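Local structure of CrmK (Actinoalloteichus sp. WH1-2216-6, 5I1V) at residues A[4-9]-A[33-38]; A[20-25]-A[58-63]; A[79-84]-A[98-103]. The protein probably acts as an oxidase with covalently bound FAD that recycles shunt products during caerulomycin biosynthesis. One frame throughout, in Å; residues are numbered along the deposited sequence.

Contact 1 (A[4-9]-A[33-38]); sequences RAAVTV and YFRLPY
Val7 and Leu36 form one rung of a short antiparallel ladder in which strand 7-9 lies along strand 33-36 as an edge strand of a four-stranded mixed sheet. The amide of Leu36 donates to Val7 O at 2.9 Å, and Leu36 O receives the amide of Val7 in return. At the next hydrogen-bonded pair, Val9 N reaches Phe34 O at 2.8 Å, nearly straight at 171° and in the carbonyl plane. Thr8 and Arg35 make the non-hydrogen-bonded pair between them. This is the tight part: CB of Val9 and CB of Phe34 lie 4.2 Å apart, and helix 15-19 packs on Val7, Val9 and Phe34.

On the face of Thr8 and Arg35 the fit is polar. A bend of the arginine at chi2 (67°) puts CD by Ala6 CB (3.6 Å), and a further bend at chi3 turns NE toward Thr8 OG1. NE donates to this hydroxyl (3.0 Å), which is tilted from the guanidinium plane, while NH1 goes on to a salt bridge with Glu49.

Past Leu36 the ladder gives way to loop, Ala5 is exposed, and side chains take over. Arg4 CG packs 3.6 Å from Tyr38 CE2. The guanidinium, its plane 60° from that of the ring, makes a weak bond from NH2 to Tyr38 OH; Asn114 of the second subunit is the stronger partner of both groups, and Glu213 of that subunit pairs with Arg4 NH1. The chemistry thus changes along the contact, from paired amides inside one chain to charged and hydroxyl groups shared with the other subunit.

Contact 2 (A[20-25]-A[58-63]); sequences ARADNY and TVRSGG. With FAD (flavin-adenine dinucleotide), chain E.
The turn that leaves strand 57-60 holds the FAD pyrophosphate in this flavoprotein domain, and the loop 20-25 meets its far end, where Asp23 N donates to Gly63 O (3.2 Å). The bond is fairly straight at 160°, though the donor stands off the carbonyl plane. Beside it, the methyl of Ala22 rests 3.4 Å from the same Gly63 O, and its CB also comes to 4.1 Å from Arg60 NE, so the loop touches both the turn and the strand end.

Successive amides of the turn face the diphosphate. Ser61 N (2.8 Å) and Gly63 N (2.9 Å) both donate to FAD O2A, while Gly62 N reaches O2P at 3.1 Å. Two bonds therefore grip one oxygen and a third takes an oxygen of the other phosphate. Gly63 has a positive phi of 74°, a backbone shape that suits glycine and lets its carbonyl turn to Asp23 while its amide stays on the phosphate. Ser61 also serves the adenine: its OG donates to N7A at 2.6 Å. Val59 O accepts from the ribose hydroxyl O2B, and the CG1 branch of Val59 lies against the adenine ring.

Arg60 points the other way. Extended through chi1 and chi2, it passes O2A with its CG and carries NE by Ala22 CB; the bend at chi3 then lets NH1 form a salt bridge with Asp80 on the adjoining strand 77-80. Asp23 OD2, held by Arg340, lies 3.5 Å from the flavin methyl C8M, and its side chain touches His64, one of the two covalent flavin attachment residues. A glycine-rich amide turn around the diphosphate, followed directly by the linking histidine, is characteristic of the PCMH-type FAD-binding domain of berberine-bridge-like oxidases.

Contact 3 (A[79-84]-A[98-103]); sequences VDLSSM and VEAGAT
Met84 and Gly101 are the meeting point of two type I turns, Leu81 to Met84 and Glu99 to Ala102, which pack together where strand 77-80 of the mixed sheet and strand 95-99 of the antiparallel sheet run out within the FAD-binding domain. Gly101 N donates to Met84 O at 2.9 Å, but the bond is weak, bent to 128°. Glu99 presses its CB on the same carbonyl oxygen, 3.1 Å from Met84 O. On the neighbouring side, Gly101 CA comes to 3.4 Å from Leu81 O in a well-aligned CA-H...O contact (161°). With no side chain on Gly101, the two backbones can approach this closely. The apolar part is small: Leu81 CD1 meets the methyl of Ala100 at 3.7 Å, and both residues also touch the FAD.

The same groups are fixed by bonds of their own. Leu81 O, besides meeting Gly101, takes the amide of Met84 and so closes its own turn, just as Glu99 O takes that of Ala102. The glutamate runs out extended beyond CG (chi2 176°), which lays OE1 beside the Met84 backbone, 3.1 Å from its C. In the second shell, OE1 accepts from His86 N, and OE2 forms a salt bridge with Arg199 on strand 196-202, probably keeping the carboxylate ionised.

Further out, an Asx turn braces the start of the first turn. Asp80 OD1 accepts two bonds from one residue: Ser82 N arrives at 2.9 Å, nearly along the C-O axis of the carboxylate, while Ser82 OG comes from above the carboxylate plane, only 2.6 Å from OD1.

Overall arrangement
From the N terminus, contact 1 closes the loop that runs through helix 15-19 and brings strand 7-9 onto strand 33-36. Residues 20-25 leave from inside that loop and find 58-63 beyond helix 40-52, so contacts 1 and 2 cross along the chain, and they meet in space where Phe34 packs on Ala20 and Arg60. Contact 3 follows in series, bringing 98-103 back to 79-84 around the strand pair 87-90 and 95-99. Strand 77-80 is inserted between strands 33-36 and 57-60, so that each contact has one or both of its segments on the same mixed sheet, which contact 2 joins to the cofactor and contact 3 to the antiparallel sheet. Each contact also touches the second subunit.

Contact 1 (A[4-9]-A[33-38])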
loop_
_atom_site.group_PDB
_atom_site.type_symbol
_atom_site.label_atom_id
_atom_site.label_comp_id
_atom_site.label_asym_id
_atom_site.label_seq_id
_atom_site.Cartn_x
_atom_site.Cartn_y
_atom_site.Cartn_z
ATOM N N ARG A 4 16.357 7.915 20.839
ATOM C CA ARG A 4 15.174 8.663 21.215
ATOM C C ARG A 4 14.372 7.891 22.305
ATOM O O ARG A 4 14.223 6.665 22.238
ATOM C CB ARG A 4 14.316 8.804 19.955
ATOM C CG ARG A 4 12.936 9.410 20.182
ATOM C CD ARG A 4 12.313 9.902 18.885
ATOM N NE ARG A 4 11.532 11.108 19.176
ATOM C CZ ARG A 4 10.216 11.188 19.064
ATOM N NH1 ARG A 4 9.577 12.305 19.372
ATOM N NH2 ARG A 4 9.543 10.154 18.631
ATOM N N ALA A 5 13.861 8.617 23.284
ATOM C CA ALA A 5 13.059 8.029 24.328
ATOM C C ALA A 5 11.721 7.548 23.753
ATOM O O ALA A 5 11.177 8.130 22.814
ATOM C CB ALA A 5 12.828 9.036 25.440
ATOM N N ALA A 6 11.193 6.473 24.316
ATOM C CA ALA A 6 9.922 5.940 23.879
ATOM C C ALA A 6 8.867 7.026 23.913
ATOM O O ALA A 6 8.870 7.864 24.806
ATOM C CB ALA A 6 9.502 4.771 24.791
ATOM N N VAL A 7 7.944 7.001 22.967
ATOM C CA VAL A 7 6.804 7.944 22.991
ATOM C C VAL A 7 5.647 7.452 23.833
ATOM O O VAL A 7 5.334 6.270 23.823
ATOM C CB VAL A 7 6.360 8.250 21.550
ATOM C CG1 VAL A 7 5.208 9.208 21.592
ATOM C CG2 VAL A 7 7.533 8.885 20.805
ATOM N N THR A 8 5.021 8.349 24.604
ATOM C CA THR A 8 3.849 8.028 25.349
ATOM C C THR A 8 2.727 8.888 24.799
ATOM O O THR A 8 2.867 10.094 24.690
ATOM C CB THR A 8 4.025 8.267 26.859
ATOM O OG1 THR A 8 5.014 7.367 27.365
ATOM C CG2 THR A 8 2.728 8.024 27.600
ATOM N N VAL A 9 1.642 8.264 24.421
ATOM C CA VAL A 9 0.496 8.968 23.872
ATOM C C VAL A 9 -0.752 8.766 24.738
ATOM O O VAL A 9 -1.333 7.672 24.750
ATOM C CB VAL A 9 0.229 8.523 22.424
ATOM C CG1 VAL A 9 -0.990 9.230 21.865
ATOM C CG2 VAL A 9 1.449 8.796 21.535
ATOM N N TYR A 33 -2.707 4.820 28.037
ATOM C CA TYR A 33 -1.790 5.368 27.104
ATOM C C TYR A 33 -1.358 4.316 26.108
ATOM O O TYR A 33 -1.445 3.109 26.366
ATOM C CB TYR A 33 -0.571 6.004 27.830
ATOM C CG TYR A 33 0.211 5.112 28.731
ATOM C CD1 TYR A 33 1.274 4.380 28.268
ATOM C CD2 TYR A 33 -0.124 5.001 30.054
ATOM C CE1 TYR A 33 2.020 3.581 29.118
ATOM C CE2 TYR A 33 0.564 4.177 30.898
ATOM C CZ TYR A 33 1.651 3.470 30.429
ATOM O OH TYR A 33 2.335 2.635 31.289
ATOM N N PHE A 34 -0.903 4.772 24.957
ATOM C CA PHE A 34 -0.094 3.965 24.040
ATOM C C PHE A 34 1.385 4.258 24.331
ATOM O O PHE A 34 1.805 5.428 24.619
ATOM C CB PHE A 34 -0.393 4.327 22.586
ATOM C CG PHE A 34 -1.812 4.070 22.186
ATOM C CD1 PHE A 34 -2.770 5.046 22.350
ATOM C CD2 PHE A 34 -2.175 2.860 21.628
ATOM C CE1 PHE A 34 -4.077 4.829 21.936
ATOM C CE2 PHE A 34 -3.472 2.642 21.226
ATOM C CZ PHE A 34 -4.417 3.618 21.409
ATOM N N ARG A 35 2.219 3.230 24.218
ATOM C CA ARG A 35 3.648 3.442 24.357
ATOM C C ARG A 35 4.270 2.986 23.021
ATOM O O ARG A 35 3.944 1.909 22.567
ATOM C CB ARG A 35 4.159 2.616 25.552
ATOM C CG ARG A 35 5.681 2.643 25.745
ATOM C CD ARG A 35 6.228 3.974 26.129
ATOM N NE ARG A 35 5.642 4.482 27.376
ATOM C CZ ARG A 35 5.957 4.046 28.587
ATOM N NH1 ARG A 35 6.868 3.092 28.764
ATOM N NH2 ARG A 35 5.375 4.579 29.630
ATOM N N LEU A 36 5.089 3.822 22.373
ATOM C CA LEU A 36 5.804 3.439 21.147
ATOM C C LEU A 36 7.317 3.374 21.431
ATOM O O LEU A 36 7.961 4.418 21.455
ATOM C CB LEU A 36 5.559 4.472 20.059
ATOM C CG LEU A 36 4.134 4.737 19.517
ATOM C CD1 LEU A 36 4.030 4.417 18.028
ATOM C CD2 LEU A 36 3.029 4.041 20.235
ATOM N N PRO A 37 7.849 2.170 21.712
ATOM C CA PRO A 37 9.274 1.990 21.986
ATOM C C PRO A 37 10.103 1.897 20.703
ATOM O O PRO A 37 9.578 1.595 19.626
ATOM C CB PRO A 37 9.303 0.706 22.788
ATOM C CG PRO A 37 8.108 -0.031 22.346
ATOM C CD PRO A 37 7.108 0.933 21.863
ATOM N N TYR A 38 11.412 2.134 20.842
ATOM C CA TYR A 38 12.318 2.106 19.714
ATOM C C TYR A 38 13.374 0.992 19.873
ATOM O O TYR A 38 14.157 0.785 18.965
ATOM C CB TYR A 38 13.053 3.487 19.564
ATOM C CG TYR A 38 12.107 4.601 19.213
ATOM C CD1 TYR A 38 11.589 4.704 17.924
ATOM C CD2 TYR A 38 11.671 5.517 20.176
ATOM C CE1 TYR A 38 10.688 5.693 17.593
ATOM C CE2 TYR A 38 10.762 6.517 19.865
ATOM C CZ TYR A 38 10.264 6.601 18.563
ATOM O OH TYR A 38 9.353 7.568 18.220
#

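Contact 2 (A[20-25]-A[58-63])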
loop_
_atom_site.group_PDB
_atom_site.type_symbol
_atom_site.label_atom_id
_atom_site.label_comp_id
_atom_site.label_asym_id
_atom_site.label_seq_id
_atom_site.Cartn_x
_atom_site.Cartn_y
_atom_site.Cartn_z
ATOM N N ALA A 20 -5.775 4.431 18.270
ATOM C CA ALA A 20 -6.843 3.634 18.798
ATOM C C ALA A 20 -7.531 2.761 17.740
ATOM O O ALA A 20 -8.207 1.781 18.102
ATOM C CB ALA A 20 -7.844 4.517 19.458
ATOM N N ARG A 21 -7.347 3.112 16.465
ATOM C CA ARG A 21 -7.972 2.459 15.340
ATOM C C ARG A 21 -6.964 1.627 14.552
ATOM O O ARG A 21 -5.828 2.031 14.383
ATOM C CB ARG A 21 -8.612 3.514 14.454
ATOM C CG ARG A 21 -9.806 4.150 15.116
ATOM C CD ARG A 21 -10.044 5.588 14.722
ATOM N NE ARG A 21 -11.334 5.961 15.291
ATOM C CZ ARG A 21 -11.536 6.423 16.525
ATOM N NH1 ARG A 21 -12.780 6.644 16.906
ATOM N NH2 ARG A 21 -10.516 6.708 17.372
ATOM N N ALA A 22 -7.319 0.404 14.185
ATOM C CA ALA A 22 -6.410 -0.395 13.383
ATOM C C ALA A 22 -7.270 -0.988 12.286
ATOM O O ALA A 22 -8.254 -0.344 11.894
ATOM C CB ALA A 22 -5.705 -1.439 14.235
ATOM N N ASP A 23 -6.948 -2.178 11.777
ATOM C CA ASP A 23 -7.591 -2.654 10.569
ATOM C C ASP A 23 -9.099 -2.899 10.719
ATOM O O ASP A 23 -9.868 -2.868 9.728
ATOM C CB ASP A 23 -6.921 -3.941 10.094
ATOM C CG ASP A 23 -7.574 -4.492 8.828
ATOM O OD1 ASP A 23 -7.570 -3.745 7.827
ATOM O OD2 ASP A 23 -8.139 -5.626 8.865
ATOM N N ASN A 24 -9.546 -3.184 11.930
ATOM C CA ASN A 24 -10.975 -3.479 12.125
ATOM C C ASN A 24 -11.615 -2.391 12.972
ATOM O O ASN A 24 -11.416 -2.366 14.202
ATOM C CB ASN A 24 -11.166 -4.873 12.730
ATOM C CG ASN A 24 -12.595 -5.360 12.608
ATOM O OD1 ASN A 24 -13.508 -4.541 12.488
ATOM N ND2 ASN A 24 -12.804 -6.680 12.722
ATOM N N TYR A 25 -12.418 -1.522 12.323
ATOM C CA TYR A 25 -13.042 -0.369 12.994
ATOM C C TYR A 25 -14.147 -0.752 13.999
ATOM O O TYR A 25 -14.634 0.115 14.752
ATOM C CB TYR A 25 -13.526 0.729 11.986
ATOM C CG TYR A 25 -12.522 1.875 11.745
ATOM C CD1 TYR A 25 -11.196 1.598 11.467
ATOM C CD2 TYR A 25 -12.899 3.228 11.814
ATOM C CE1 TYR A 25 -10.265 2.617 11.236
ATOM C CE2 TYR A 25 -11.951 4.271 11.598
ATOM C CZ TYR A 25 -10.633 3.942 11.307
ATOM O OH TYR A 25 -9.644 4.931 11.097
ATOM N N THR A 58 -1.317 -5.024 26.275
ATOM C CA THR A 58 -1.271 -5.779 25.033
ATOM C C THR A 58 -0.309 -5.098 24.082
ATOM O O THR A 58 0.026 -3.900 24.227
ATOM C CB THR A 58 -2.642 -5.882 24.346
ATOM O OG1 THR A 58 -3.164 -4.552 24.141
ATOM C CG2 THR A 58 -3.667 -6.766 25.199
ATOM N N VAL A 59 0.090 -5.858 23.076
ATOM C CA VAL A 59 1.008 -5.415 22.071
ATOM C C VAL A 59 0.377 -5.379 20.689
ATOM O O VAL A 59 -0.338 -6.275 20.305
ATOM C CB VAL A 59 2.167 -6.396 21.951
ATOM C CG1 VAL A 59 3.220 -5.887 20.983
ATOM C CG2 VAL A 59 2.736 -6.627 23.330
ATOM N N ARG A 60 0.680 -4.332 19.947
ATOM C CA ARG A 60 0.246 -4.250 18.582
ATOM C C ARG A 60 1.464 -4.135 17.653
ATOM O O ARG A 60 2.331 -3.332 17.932
ATOM C CB ARG A 60 -0.511 -2.999 18.397
ATOM C CG ARG A 60 -1.140 -2.992 17.022
ATOM C CD ARG A 60 -1.632 -1.668 16.721
ATOM N NE ARG A 60 -2.926 -1.473 17.316
ATOM C CZ ARG A 60 -3.266 -0.324 17.891
ATOM N NH1 ARG A 60 -2.333 0.683 18.016
ATOM N NH2 ARG A 60 -4.526 -0.194 18.349
ATOM N N SER A 61 1.485 -4.890 16.561
ATOM C CA SER A 61 2.524 -4.761 15.566
ATOM C C SER A 61 1.887 -4.122 14.339
ATOM O O SER A 61 1.987 -2.892 14.167
ATOM C CB SER A 61 3.247 -6.088 15.324
ATOM O OG SER A 61 3.936 -6.459 16.518
ATOM N N GLY A 62 1.219 -4.915 13.518
ATOM C CA GLY A 62 0.528 -4.383 12.349
ATOM C C GLY A 62 -0.936 -4.075 12.461
ATOM O O GLY A 62 -1.531 -3.458 11.529
ATOM N N GLY A 63 -1.555 -4.457 13.565
ATOM C CA GLY A 63 -2.963 -4.131 13.755
ATOM C C GLY A 63 -3.974 -4.917 12.955
ATOM O O GLY A 63 -5.144 -4.529 12.904
HETATM P PA FAD E . -1.935 -7.235 15.570
HETATM O O1A FAD E . -3.399 -6.871 15.543
HETATM O O2A FAD E . -0.990 -6.112 15.882
HETATM O O5B FAD E . -1.695 -8.436 16.552
HETATM C C5B FAD E . -2.290 -9.716 16.369
HETATM C C4B FAD E . -2.209 -10.497 17.689
HETATM O O4B FAD E . -0.814 -10.783 17.914
HETATM C C3B FAD E . -2.661 -9.799 18.953
HETATM O O3B FAD E . -3.044 -10.787 19.894
HETATM C C2B FAD E . -1.411 -9.126 19.448
HETATM O O2B FAD E . -1.405 -8.635 20.792
HETATM C C1B FAD E . -0.343 -10.166 19.088
HETATM N N9A FAD E . 0.957 -9.533 18.752
HETATM C C8A FAD E . 1.232 -8.542 17.851
HETATM N N7A FAD E . 2.552 -8.176 17.945
HETATM C C5A FAD E . 3.069 -8.940 18.884
HETATM C C6A FAD E . 4.403 -9.055 19.419
HETATM N N6A FAD E . 5.330 -8.282 18.889
HETATM N N1A FAD E . 4.593 -9.944 20.401
HETATM C C2A FAD E . 3.593 -10.690 20.917
HETATM N N3A FAD E . 2.327 -10.682 20.428
HETATM C C4A FAD E . 2.055 -9.771 19.459
HETATM N N1 FAD E . -2.304 -14.445 7.567
HETATM C C2 FAD E . -1.691 -15.355 6.774
HETATM O O2 FAD E . -1.127 -16.334 7.276
HETATM N N3 FAD E . -1.657 -15.252 5.428
HETATM C C4 FAD E . -2.247 -14.281 4.742
HETATM O O4 FAD E . -2.151 -14.214 3.499
HETATM C C4X FAD E . -2.924 -13.241 5.503
HETATM N N5 FAD E . -3.550 -12.212 4.871
HETATM C C5X FAD E . -4.071 -11.221 5.612
HETATM C C6 FAD E . -4.572 -10.079 4.988
HETATM C C7 FAD E . -5.141 -9.017 5.689
HETATM C C7M FAD E . -5.663 -7.791 4.929
HETATM C C8 FAD E . -5.191 -9.145 7.161
HETATM C C8M FAD E . -5.806 -8.069 8.013
HETATM C C9 FAD E . -4.703 -10.282 7.816
HETATM C C9A FAD E . -4.137 -11.329 7.091
HETATM N N10 FAD E . -3.622 -12.469 7.717
HETATM C C10 FAD E . -2.969 -13.422 6.957
HETATM C "C1'" FAD E . -3.872 -12.752 9.130
HETATM C "C2'" FAD E . -2.740 -12.261 9.975
HETATM O "O2'" FAD E . -1.690 -13.207 9.914
HETATM C "C3'" FAD E . -3.149 -12.001 11.386
HETATM O "O3'" FAD E . -4.222 -11.019 11.383
HETATM C "C4'" FAD E . -1.952 -11.541 12.245
HETATM O "O4'" FAD E . -2.219 -11.928 13.592
HETATM C "C5'" FAD E . -1.752 -10.043 12.132
HETATM O "O5'" FAD E . -0.582 -9.691 12.870
HETATM P P FAD E . -0.411 -8.146 13.187
HETATM O O1P FAD E . -0.592 -7.340 11.954
HETATM O O2P FAD E . 0.832 -7.940 13.994
HETATM O O3P FAD E . -1.697 -7.879 14.136
#

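Contact 3 (A[79-84]-A[98-103])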
loop_
_atom_site.group_PDB
_atom_site.type_symbol
_atom_site.label_atom_id
_atom_site.label_comp_id
_atom_site.label_asym_id
_atom_site.label_seq_id
_atom_site.Cartn_x
_atom_site.Cartn_y
_atom_site.Cartn_z
ATOM N N VAL A 79 1.314 -1.376 23.832
ATOM C CA VAL A 79 2.652 -1.135 23.342
ATOM C C VAL A 79 2.603 -1.295 21.809
ATOM O O VAL A 79 2.347 -2.411 21.316
ATOM C CB VAL A 79 3.649 -2.151 23.929
ATOM C CG1 VAL A 79 5.019 -1.948 23.335
ATOM C CG2 VAL A 79 3.740 -2.025 25.440
ATOM N N ASP A 80 2.845 -0.215 21.073
ATOM C CA ASP A 80 2.700 -0.243 19.626
ATOM C C ASP A 80 4.119 -0.307 19.076
ATOM O O ASP A 80 4.908 0.583 19.313
ATOM C CB ASP A 80 1.970 0.968 19.137
ATOM C CG ASP A 80 1.748 0.988 17.643
ATOM O OD1 ASP A 80 2.677 0.732 16.860
ATOM O OD2 ASP A 80 0.602 1.297 17.229
ATOM N N LEU A 81 4.409 -1.377 18.362
ATOM C CA LEU A 81 5.778 -1.650 17.825
ATOM C C LEU A 81 6.039 -1.129 16.417
ATOM O O LEU A 81 7.042 -1.475 15.807
ATOM C CB LEU A 81 6.018 -3.140 17.902
ATOM C CG LEU A 81 6.063 -3.736 19.306
ATOM C CD1 LEU A 81 6.553 -5.179 19.228
ATOM C CD2 LEU A 81 6.949 -2.990 20.270
ATOM N N SER A 82 5.148 -0.302 15.876
ATOM C CA SER A 82 5.291 0.157 14.482
ATOM C C SER A 82 6.555 0.959 14.192
ATOM O O SER A 82 7.002 0.978 13.063
ATOM C CB SER A 82 4.026 0.930 14.040
ATOM O OG SER A 82 3.784 2.001 14.918
ATOM N N SER A 83 7.193 1.545 15.201
ATOM C CA SER A 83 8.474 2.213 15.002
ATOM C C SER A 83 9.699 1.277 15.093
ATOM O O SER A 83 10.803 1.744 14.986
ATOM C CB SER A 83 8.627 3.388 15.993
ATOM O OG SER A 83 7.537 4.331 15.849
ATOM N N MET A 84 9.512 -0.016 15.321
ATOM C CA MET A 84 10.594 -0.995 15.279
ATOM C C MET A 84 10.344 -1.880 14.050
ATOM O O MET A 84 9.722 -2.925 14.146
ATOM C CB MET A 84 10.591 -1.851 16.574
ATOM C CG MET A 84 10.922 -1.057 17.833
ATOM S SD MET A 84 10.861 -1.970 19.383
ATOM C CE MET A 84 12.017 -3.310 19.137
ATOM N N VAL A 98 14.288 -9.461 11.462
ATOM C CA VAL A 98 13.050 -8.794 11.146
ATOM C C VAL A 98 12.444 -8.307 12.457
ATOM O O VAL A 98 11.937 -9.120 13.236
ATOM C CB VAL A 98 12.042 -9.729 10.428
ATOM C CG1 VAL A 98 10.712 -9.012 10.153
ATOM C CG2 VAL A 98 12.560 -10.289 9.102
ATOM N N GLU A 99 12.448 -7.004 12.688
ATOM C CA GLU A 99 11.742 -6.431 13.870
ATOM C C GLU A 99 10.250 -6.657 13.790
ATOM O O GLU A 99 9.687 -6.718 12.682
ATOM C CB GLU A 99 12.086 -4.956 14.080
ATOM C CG GLU A 99 13.434 -4.868 14.758
ATOM C CD GLU A 99 13.975 -3.458 14.964
ATOM O OE1 GLU A 99 13.398 -2.497 14.389
ATOM O OE2 GLU A 99 14.975 -3.322 15.723
ATOM N N ALA A 100 9.609 -6.769 14.959
ATOM C CA ALA A 100 8.185 -7.230 15.041
ATOM C C ALA A 100 7.267 -6.292 14.332
ATOM O O ALA A 100 6.154 -6.669 13.875
ATOM C CB ALA A 100 7.757 -7.321 16.485
ATOM N N GLY A 101 7.662 -5.033 14.259
ATOM C CA GLY A 101 6.783 -4.068 13.635
ATOM C C GLY A 101 6.961 -3.877 12.161
ATOM O O GLY A 101 6.254 -3.060 11.592
ATOM N N ALA A 102 7.839 -4.645 11.510
ATOM C CA ALA A 102 7.947 -4.618 10.040
ATOM C C ALA A 102 6.681 -5.237 9.454
ATOM O O ALA A 102 6.142 -6.177 10.022
ATOM C CB ALA A 102 9.187 -5.413 9.616
ATOM N N THR A 103 6.158 -4.690 8.358
ATOM C CA THR A 103 4.998 -5.293 7.704
ATOM C C THR A 103 5.484 -6.203 6.589
ATOM O O THR A 103 6.619 -6.057 6.036
ATOM C CB THR A 103 4.089 -4.216 7.130
ATOM O OG1 THR A 103 4.870 -3.382 6.278
ATOM C CG2 THR A 103 3.532 -3.374 8.232
#